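Local coordinates for RagB/SusD family nutrient uptake outer membrane protein (Bacteroides thetaiotaomicron, PDB 7KV2), which probably binds beta-glucan at the outer membrane of a gut bacterium and helps with its uptake, as a SusD-family surface glycan-binding protein, at residues A[94-99]-A[104-109]. Numbering follows the deposited sequence.
Sequences WHLMMN and PTNMIY. With EDO (1,2-ethanediol), chain D.
M97 lays its thioether across the side chain of I108, and the two cross at about a right angle. Its SD lies 3.9 Å from I108 CG1 and nearly as close to I108 CG2. The bend at chi3 (63°) carries CE on to I108 CD1, 4.1 Å away. Further back along the same side chain, M97 CG meets M107 SD at 4.1 Å. These two side chains also cross at about a right angle.

I108 also serves W94. Its CG2 approaches W94 CD1 obliquely, at 4.0 Å. With CG1 of I108 between the backbone N and the carbonyl carbon (chi1 56°), both CG1 and CG2 are set against M97 SD, and CG2 also against W94 CD1. With only the CB of an alanine here, M97 SD and CD1 of the W94 indole would probably lose the branch they share. L96 makes the remaining contact. Its CD1 rests 3.7 Å from N106 O and 3.8 Å from N106 ND2, a methyl against polar atoms.

On the side of the loop away from helix 92-98 sits a 1,2-ethanediol, probably from the crystallisation liquor, which also bonds K501 N of helix 500-505. M107 N donates to its O1 over 3.1 Å, at an angle of 162°. The same O1 donates to P104 O.

This is mostly apolar packing of a helix against the loop that follows it, within the SusD-family fold. Helix 70-75 adds M73 against both W94 and I108, and P104 and T105 touch Q500 of helix 500-505. The loop then ends at Y109, the N-cap position of helix 110-130.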
loop_
_atom_site.group_PDB
_atom_site.type_symbol
_atom_site.label_atom_id
_atom_site.label_comp_id
_atom_site.label_asym_id
_atom_site.label_seq_id
_atom_site.Cartn_x
_atom_site.Cartn_y
_atom_site.Cartn_z
ATOM N N TRP A 94 15.306 6.506 -3.247
ATOM C CA TRP A 94 14.481 6.423 -2.016
ATOM C C TRP A 94 14.976 7.450 -0.997
ATOM O O TRP A 94 14.157 8.146 -0.369
ATOM C CB TRP A 94 14.604 5.027 -1.399
ATOM C CG TRP A 94 14.120 3.869 -2.213
ATOM C CD1 TRP A 94 13.831 3.768 -3.542
ATOM C CD2 TRP A 94 13.959 2.549 -1.688
ATOM N NE1 TRP A 94 13.462 2.482 -3.870
ATOM C CE2 TRP A 94 13.577 1.704 -2.747
ATOM C CE3 TRP A 94 14.085 2.020 -0.406
ATOM C CZ2 TRP A 94 13.240 0.373 -2.530
ATOM C CZ3 TRP A 94 13.800 0.694 -0.202
ATOM C CH2 TRP A 94 13.382 -0.111 -1.257
ATOM N N HIS A 95 16.295 7.523 -0.837
ATOM C CA HIS A 95 16.923 8.477 0.118
ATOM C C HIS A 95 16.569 9.912 -0.296
ATOM O O HIS A 95 16.154 10.744 0.578
ATOM C CB HIS A 95 18.423 8.216 0.175
ATOM C CG HIS A 95 18.773 6.953 0.834
ATOM N ND1 HIS A 95 18.741 6.837 2.218
ATOM C CD2 HIS A 95 19.180 5.761 0.337
ATOM C CE1 HIS A 95 19.128 5.610 2.533
ATOM N NE2 HIS A 95 19.427 4.928 1.417
ATOM N N LEU A 96 16.615 10.198 -1.589
ATOM C CA LEU A 96 16.259 11.556 -2.053
ATOM C C LEU A 96 14.788 11.865 -1.773
ATOM O O LEU A 96 14.491 12.948 -1.218
ATOM C CB LEU A 96 16.607 11.697 -3.534
ATOM C CG LEU A 96 18.071 11.511 -3.909
ATOM C CD1 LEU A 96 18.208 11.728 -5.419
ATOM C CD2 LEU A 96 18.978 12.466 -3.174
ATOM N N MET A 97 13.856 10.962 -2.099
ATOM C CA MET A 97 12.428 11.197 -1.830
ATOM C C MET A 97 12.208 11.451 -0.330
ATOM O O MET A 97 11.362 12.282 0.038
ATOM C CB MET A 97 11.617 9.962 -2.216
ATOM C CG MET A 97 11.545 9.735 -3.695
ATOM S SD MET A 97 11.020 8.017 -4.084
ATOM C CE MET A 97 9.381 8.017 -3.366
ATOM N N MET A 98 12.872 10.665 0.510
ATOM C CA MET A 98 12.681 10.728 1.972
ATOM C C MET A 98 13.070 12.130 2.472
ATOM O O MET A 98 12.386 12.651 3.361
ATOM C CB MET A 98 13.516 9.643 2.660
ATOM C CG MET A 98 13.554 9.765 4.155
ATOM S SD MET A 98 14.926 10.780 4.760
ATOM C CE MET A 98 15.157 10.212 6.440
ATOM N N ASN A 99 14.133 12.698 1.911
ATOM C CA ASN A 99 14.659 14.025 2.318
ATOM C C ASN A 99 14.104 15.149 1.424
ATOM O O ASN A 99 14.686 16.247 1.445
ATOM C CB ASN A 99 16.190 13.968 2.339
ATOM C CG ASN A 99 16.790 15.094 3.143
ATOM O OD1 ASN A 99 16.177 15.545 4.109
ATOM N ND2 ASN A 99 17.963 15.560 2.719
ATOM N N PRO A 104 14.495 14.701 -11.140
ATOM C CA PRO A 104 13.962 13.981 -12.296
ATOM C C PRO A 104 14.880 12.913 -12.896
ATOM O O PRO A 104 14.369 11.960 -13.420
ATOM C CB PRO A 104 13.785 15.091 -13.365
ATOM C CG PRO A 104 13.640 16.393 -12.591
ATOM C CD PRO A 104 14.355 16.162 -11.274
ATOM N N THR A 105 16.197 13.126 -12.855
ATOM C CA THR A 105 17.222 12.195 -13.372
ATOM C C THR A 105 17.676 11.169 -12.312
ATOM O O THR A 105 18.598 10.421 -12.621
ATOM C CB THR A 105 18.420 12.992 -13.920
ATOM O OG1 THR A 105 18.900 13.804 -12.856
ATOM C CG2 THR A 105 18.050 13.834 -15.135
ATOM N N ASN A 106 17.101 11.139 -11.103
ATOM C CA ASN A 106 17.469 10.124 -10.069
ATOM C C ASN A 106 16.195 9.813 -9.282
ATOM O O ASN A 106 16.164 10.076 -8.063
ATOM C CB ASN A 106 18.601 10.580 -9.139
ATOM C CG ASN A 106 19.456 9.459 -8.577
ATOM O OD1 ASN A 106 19.210 8.271 -8.816
ATOM N ND2 ASN A 106 20.497 9.833 -7.840
ATOM N N MET A 107 15.167 9.369 -9.996
ATOM C CA MET A 107 13.803 9.217 -9.441
ATOM C C MET A 107 13.341 7.775 -9.640
ATOM O O MET A 107 13.952 7.055 -10.431
ATOM C CB MET A 107 12.818 10.191 -10.078
ATOM C CG MET A 107 12.325 11.246 -9.097
ATOM S SD MET A 107 11.315 10.428 -7.765
ATOM C CE MET A 107 9.883 9.975 -8.728
ATOM N N ILE A 108 12.357 7.332 -8.853
ATOM C CA ILE A 108 11.762 6.002 -9.078
ATOM C C ILE A 108 10.972 6.092 -10.386
ATOM O O ILE A 108 10.425 7.182 -10.708
ATOM C CB ILE A 108 10.949 5.524 -7.858
ATOM C CG1 ILE A 108 9.860 6.494 -7.426
ATOM C CG2 ILE A 108 11.925 5.232 -6.747
ATOM C CD1 ILE A 108 8.677 5.821 -6.752
ATOM N N TYR A 109 10.973 5.004 -11.123
ATOM C CA TYR A 109 10.342 4.920 -12.468
ATOM C C TYR A 109 9.539 3.612 -12.614
ATOM O O TYR A 109 8.573 3.588 -13.395
ATOM C CB TYR A 109 11.472 5.108 -13.486
ATOM C CG TYR A 109 11.076 5.480 -14.895
ATOM C CD1 TYR A 109 9.768 5.774 -15.240
ATOM C CD2 TYR A 109 12.047 5.540 -15.883
ATOM C CE1 TYR A 109 9.429 6.089 -16.549
ATOM C CE2 TYR A 109 11.722 5.872 -17.189
ATOM C CZ TYR A 109 10.411 6.136 -17.521
ATOM O OH TYR A 109 10.061 6.483 -18.803
HETATM C C1 EDO D . 14.380 8.344 -13.764
HETATM O O1 EDO D . 15.252 9.143 -13.059
HETATM C C2 EDO D . 14.720 8.335 -15.205
HETATM O O2 EDO D . 14.327 9.535 -15.831
#